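Peptidoglycan D,D-transpeptidase FtsI (PDB 6HZI) probably cross-links the peptide stems of peptidoglycan as a penicillin-binding D,D-transpeptidase of the cell-division machinery. Local coordinates at residues A[30-35]-A[296-301]; A[275-280]-A[308-313]. All coordinates share one frame; numbering follows the deposited sequence.

Contact 1 (A[30-35]-A[296-301])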
loop_
_atom_site.group_PDB
_atom_site.type_symbol
_atom_site.label_atom_id
_atom_site.label_comp_id
_atom_site.label_asym_id
_atom_site.label_seq_id
_atom_site.Cartn_x
_atom_site.Cartn_y
_atom_site.Cartn_z
ATOM N N HIS A 30 -11.174 -11.499 -15.854
ATOM C CA HIS A 30 -10.912 -11.143 -17.281
ATOM C C HIS A 30 -10.232 -9.784 -17.306
ATOM O O HIS A 30 -10.786 -8.851 -17.904
ATOM C CB HIS A 30 -12.189 -11.187 -18.149
ATOM C CG HIS A 30 -12.844 -12.525 -18.133
ATOM N ND1 HIS A 30 -13.676 -12.942 -17.067
ATOM C CD2 HIS A 30 -12.738 -13.571 -18.982
ATOM C CE1 HIS A 30 -14.063 -14.195 -17.285
ATOM N NE2 HIS A 30 -13.503 -14.603 -18.455
ATOM N N ALA A 31 -9.092 -9.684 -16.625
ATOM C CA ALA A 31 -8.371 -8.410 -16.441
ATOM C C ALA A 31 -7.366 -8.307 -17.570
ATOM O O ALA A 31 -7.118 -9.358 -18.187
ATOM C CB ALA A 31 -7.706 -8.366 -15.090
ATOM N N LYS A 32 -6.806 -7.116 -17.789
ATOM C CA LYS A 32 -5.750 -6.896 -18.806
ATOM C C LYS A 32 -4.408 -7.482 -18.319
ATOM O O LYS A 32 -3.568 -7.891 -19.176
ATOM C CB LYS A 32 -5.693 -5.396 -19.126
ATOM C CG LYS A 32 -4.367 -4.861 -19.640
ATOM C CD LYS A 32 -4.412 -3.398 -20.042
ATOM C CE LYS A 32 -3.247 -3.057 -20.953
ATOM N NZ LYS A 32 -3.104 -1.599 -21.185
ATOM N N ALA A 33 -4.178 -7.497 -17.002
ATOM C CA ALA A 33 -2.834 -7.684 -16.398
ATOM C C ALA A 33 -2.877 -7.614 -14.866
ATOM O O ALA A 33 -3.793 -6.997 -14.245
ATOM C CB ALA A 33 -1.864 -6.651 -16.931
ATOM N N GLY A 34 -1.863 -8.207 -14.267
ATOM C CA GLY A 34 -1.729 -8.253 -12.811
ATOM C C GLY A 34 -0.278 -8.215 -12.394
ATOM O O GLY A 34 0.583 -8.635 -13.193
ATOM N N ALA A 35 -0.016 -7.764 -11.164
ATOM C CA ALA A 35 1.328 -7.807 -10.551
ATOM C C ALA A 35 1.155 -8.122 -9.071
ATOM O O ALA A 35 0.089 -7.765 -8.486
ATOM C CB ALA A 35 2.024 -6.504 -10.802
ATOM N N VAL A 296 -4.371 -5.432 -9.900
ATOM C CA VAL A 296 -5.136 -6.069 -11.020
ATOM C C VAL A 296 -5.619 -4.928 -11.917
ATOM O O VAL A 296 -6.445 -4.084 -11.463
ATOM C CB VAL A 296 -6.289 -6.947 -10.508
ATOM C CG1 VAL A 296 -7.128 -7.563 -11.609
ATOM C CG2 VAL A 296 -5.781 -8.021 -9.576
ATOM N N ASP A 297 -5.064 -4.860 -13.124
ATOM C CA ASP A 297 -5.360 -3.769 -14.062
ATOM C C ASP A 297 -6.591 -4.137 -14.898
ATOM O O ASP A 297 -6.609 -5.251 -15.466
ATOM C CB ASP A 297 -4.137 -3.480 -14.918
ATOM C CG ASP A 297 -4.210 -2.097 -15.518
ATOM O OD1 ASP A 297 -4.966 -1.256 -14.951
ATOM O OD2 ASP A 297 -3.558 -1.885 -16.564
ATOM N N GLU A 298 -7.564 -3.211 -14.958
ATOM C CA GLU A 298 -8.765 -3.227 -15.833
ATOM C C GLU A 298 -9.439 -4.573 -15.789
ATOM O O GLU A 298 -9.614 -5.228 -16.811
ATOM C CB GLU A 298 -8.422 -2.910 -17.274
ATOM C CG GLU A 298 -7.768 -1.562 -17.432
ATOM C CD GLU A 298 -7.539 -1.230 -18.893
ATOM O OE1 GLU A 298 -8.110 -1.967 -19.782
ATOM O OE2 GLU A 298 -6.778 -0.244 -19.136
ATOM N N PRO A 299 -9.907 -4.969 -14.592
ATOM C CA PRO A 299 -10.781 -6.137 -14.454
ATOM C C PRO A 299 -12.147 -5.803 -15.063
ATOM O O PRO A 299 -12.472 -4.624 -15.178
ATOM C CB PRO A 299 -10.930 -6.307 -12.943
ATOM C CG PRO A 299 -10.706 -4.902 -12.390
ATOM C CD PRO A 299 -9.765 -4.199 -13.351
ATOM N N THR A 300 -12.912 -6.813 -15.462
ATOM C CA THR A 300 -14.170 -6.590 -16.220
ATOM C C THR A 300 -15.313 -7.420 -15.642
ATOM O O THR A 300 -16.438 -7.140 -16.052
ATOM C CB THR A 300 -13.996 -6.840 -17.726
ATOM O OG1 THR A 300 -13.897 -8.261 -17.858
ATOM C CG2 THR A 300 -12.825 -6.092 -18.342
ATOM N N THR A 301 -15.058 -8.371 -14.742
ATOM C CA THR A 301 -16.115 -9.233 -14.151
ATOM C C THR A 301 -15.871 -9.329 -12.649
ATOM O O THR A 301 -15.516 -10.429 -12.199
ATOM C CB THR A 301 -16.234 -10.603 -14.846
ATOM O OG1 THR A 301 -15.053 -11.394 -14.715
ATOM C CG2 THR A 301 -16.529 -10.489 -16.327
#
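Ala33 O accepts the amide hydrogen of Asp297 N at 2.7 Å, the shortest bond between 30-35 and 296-301 and the last of the regular antiparallel pairing here. Gly34 and Val296 form the adjoining non-hydrogen-bonded pair, their CA atoms 4.4 Å apart. One step outward, Lys32 N bonds to Asp297 O at 3.0 Å, bent to 141° at the hydrogen. Ala31 fits where the chains draw close: Ala31 CB lies 3.6 Å from Val296 CG1, while its CA-H points at Glu298 O. Lys32 carries an extended chain that runs alongside Asp297, pointing the same way, and slants across Glu298; CD touches Asp297 OD2 and the carboxylate of Glu298, but NZ stops beyond salt-bridge range of either acid. Glu298 appears to pair with Lys264 instead, though its carboxylate is less surely placed. His30, whose positive phi suits the C-prime place of the Schellman motif ending helix 12-28, accepts a hydrogen bond at His30 O from Thr300 OG1 (3.2 Å). A chi1 of -58° sets the imidazole beside its own backbone N, and ND1 of His30 and Thr301 OG1 hydrogen-bond in the ring plane at 3.1 Å, either being the possible donor. Between these two segments, backbone bonding thus gives way to side-chain hydroxyls, and Lys32 probably adds only a loose share to a charge cluster in which Arg276 weakly pairs with Asp297.

Contact 2 (A[275-280]-A[308-313])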
loop_
_atom_site.group_PDB
_atom_site.type_symbol
_atom_site.label_atom_id
_atom_site.label_comp_id
_atom_site.label_asym_id
_atom_site.label_seq_id
_atom_site.Cartn_x
_atom_site.Cartn_y
_atom_site.Cartn_z
ATOM N N TYR A 275 -10.365 0.871 -14.654
ATOM C CA TYR A 275 -9.614 1.173 -13.408
ATOM C C TYR A 275 -8.656 0.038 -12.997
ATOM O O TYR A 275 -8.816 -1.130 -13.407
ATOM C CB TYR A 275 -10.610 1.427 -12.284
ATOM C CG TYR A 275 -11.371 0.187 -11.898
ATOM C CD1 TYR A 275 -12.482 -0.209 -12.612
ATOM C CD2 TYR A 275 -10.984 -0.577 -10.817
ATOM C CE1 TYR A 275 -13.185 -1.349 -12.281
ATOM C CE2 TYR A 275 -11.688 -1.703 -10.452
ATOM C CZ TYR A 275 -12.774 -2.103 -11.206
ATOM O OH TYR A 275 -13.451 -3.228 -10.869
ATOM N N ARG A 276 -7.724 0.382 -12.101
ATOM C CA ARG A 276 -6.713 -0.526 -11.504
ATOM C C ARG A 276 -6.983 -0.689 -10.007
ATOM O O ARG A 276 -7.048 0.317 -9.275
ATOM C CB ARG A 276 -5.325 0.047 -11.754
ATOM C CG ARG A 276 -4.220 -0.807 -11.168
ATOM C CD ARG A 276 -3.013 0.074 -10.998
ATOM N NE ARG A 276 -2.483 0.454 -12.298
ATOM C CZ ARG A 276 -1.767 -0.365 -13.060
ATOM N NH1 ARG A 276 -1.553 -1.611 -12.672
ATOM N NH2 ARG A 276 -1.304 0.045 -14.217
ATOM N N ALA A 277 -7.182 -1.918 -9.568
ATOM C CA ALA A 277 -7.493 -2.219 -8.154
ATOM C C ALA A 277 -6.211 -2.728 -7.492
ATOM O O ALA A 277 -5.719 -3.795 -7.902
ATOM C CB ALA A 277 -8.575 -3.259 -8.052
ATOM N N SER A 278 -5.667 -1.967 -6.546
ATOM C CA SER A 278 -4.415 -2.339 -5.854
ATOM C C SER A 278 -4.667 -2.489 -4.351
ATOM O O SER A 278 -5.634 -1.910 -3.792
ATOM C CB SER A 278 -3.344 -1.377 -6.207
ATOM O OG SER A 278 -3.197 -1.305 -7.623
ATOM N N PHE A 279 -3.889 -3.347 -3.729
ATOM C CA PHE A 279 -3.937 -3.594 -2.278
ATOM C C PHE A 279 -2.517 -3.826 -1.774
ATOM O O PHE A 279 -1.756 -4.591 -2.431
ATOM C CB PHE A 279 -4.812 -4.807 -1.955
ATOM C CG PHE A 279 -5.137 -4.893 -0.481
ATOM C CD1 PHE A 279 -4.270 -5.536 0.400
ATOM C CD2 PHE A 279 -6.279 -4.267 0.021
ATOM C CE1 PHE A 279 -4.540 -5.566 1.759
ATOM C CE2 PHE A 279 -6.551 -4.322 1.376
ATOM C CZ PHE A 279 -5.653 -4.920 2.244
ATOM N N VAL A 280 -2.174 -3.219 -0.636
ATOM C CA VAL A 280 -0.862 -3.451 0.029
ATOM C C VAL A 280 -1.119 -3.646 1.514
ATOM O O VAL A 280 -1.888 -2.842 2.109
ATOM C CB VAL A 280 0.129 -2.311 -0.219
ATOM C CG1 VAL A 280 1.497 -2.611 0.379
ATOM C CG2 VAL A 280 0.238 -2.031 -1.707
ATOM N N GLN A 308 -13.327 -4.144 -5.718
ATOM C CA GLN A 308 -12.314 -4.540 -4.683
ATOM C C GLN A 308 -11.833 -5.990 -4.909
ATOM O O GLN A 308 -12.085 -6.872 -4.013
ATOM C CB GLN A 308 -12.911 -4.394 -3.272
ATOM C CG GLN A 308 -13.073 -2.953 -2.772
ATOM C CD GLN A 308 -11.763 -2.303 -2.354
ATOM O OE1 GLN A 308 -10.919 -2.925 -1.697
ATOM N NE2 GLN A 308 -11.598 -1.041 -2.718
ATOM N N VAL A 309 -11.198 -6.228 -6.073
ATOM C CA VAL A 309 -10.795 -7.569 -6.608
ATOM C C VAL A 309 -9.422 -7.945 -6.053
ATOM O O VAL A 309 -9.170 -9.127 -5.955
ATOM C CB VAL A 309 -10.839 -7.645 -8.152
ATOM C CG1 VAL A 309 -12.232 -7.368 -8.675
ATOM C CG2 VAL A 309 -9.867 -6.739 -8.884
ATOM N N SER A 310 -8.605 -6.973 -5.635
ATOM C CA SER A 310 -7.190 -7.166 -5.199
ATOM C C SER A 310 -7.126 -7.753 -3.771
ATOM O O SER A 310 -6.210 -8.563 -3.509
ATOM C CB SER A 310 -6.400 -5.865 -5.347
ATOM O OG SER A 310 -7.090 -4.803 -4.668
ATOM N N GLY A 311 -8.025 -7.339 -2.866
ATOM C CA GLY A 311 -8.069 -7.772 -1.449
ATOM C C GLY A 311 -8.104 -9.291 -1.277
ATOM O O GLY A 311 -7.355 -9.888 -0.491
ATOM N N PRO A 312 -8.979 -9.995 -2.011
ATOM C CA PRO A 312 -9.020 -11.453 -1.911
ATOM C C PRO A 312 -7.749 -12.117 -2.486
ATOM O O PRO A 312 -7.334 -13.149 -1.983
ATOM C CB PRO A 312 -10.300 -11.810 -2.687
ATOM C CG PRO A 312 -11.047 -10.510 -2.829
ATOM C CD PRO A 312 -9.983 -9.443 -2.924
ATOM N N VAL A 313 -7.102 -11.496 -3.470
ATOM C CA VAL A 313 -5.819 -12.039 -4.007
ATOM C C VAL A 313 -4.736 -11.891 -2.936
ATOM O O VAL A 313 -4.037 -12.876 -2.713
ATOM C CB VAL A 313 -5.404 -11.392 -5.331
ATOM C CG1 VAL A 313 -4.116 -12.006 -5.833
ATOM C CG2 VAL A 313 -6.499 -11.535 -6.369
#
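Ser310 sets its small side chain against the backbone of strand 274-283, with CB 3.4 Å from Ala277 O and OG 3.5 Å from Phe279 CB. The hydroxyl sits between the backbone N and carbonyl carbon of its own residue (chi1 53°), which turns OG over the Ser278 peptide, 3.4 Å from Ser278 O. A side chain this short lets the two backbones come near, the CA atoms of Ser278 and Ser310 being 5.6 Å apart. Alternation along the strand decides who meets segment 308-313: Ala277 and Phe279 direct their CB atoms toward it, whereas Ser278 points away and its hydroxyl is hydrogen-bonded to that of Ser295. On one flank of Ser310, Ala277 CB meets Val309 CG2 at 3.8 Å, a contact between small apolar groups that continues to Val296 on the next strand. On the other flank Phe279 has CG anti to its backbone N (chi1 -167°), which carries the ring past Gly311. Gly311 lies beside the benzyl group, with Phe279 CB 4.2 Å from Gly311 N, and the following Pro312 leaves little space for a side chain there; Phe314 adds a second ring to the same apolar patch. Close packing of a C-terminal helix on the central antiparallel sheet is a hallmark of the penicillin-binding transpeptidase fold shared with the serine beta-lactamases.

Overall arrangement
Strand 290-297 connects the two contacts: it pairs with 33-40 in contact 1 and with 274-283, the strand of contact 2, on its other side. The backbones join directly, since Val296 N lies 2.9 Å from Ala277 O and Glu298 N the same distance from Tyr275 O, both probable hydrogen bonds. Contact 1 works within the sheet, at its partly exposed end, through amides, hydroxyls and charged chains. Contact 2 is wholly buried and packs helix 310-324 and the turn leading into it against one face, through small residues, a serine among them, and apolar side chains. The centres of the two contacts lie about 10 Å apart, and Val309 also reaches Pro299 of contact 1.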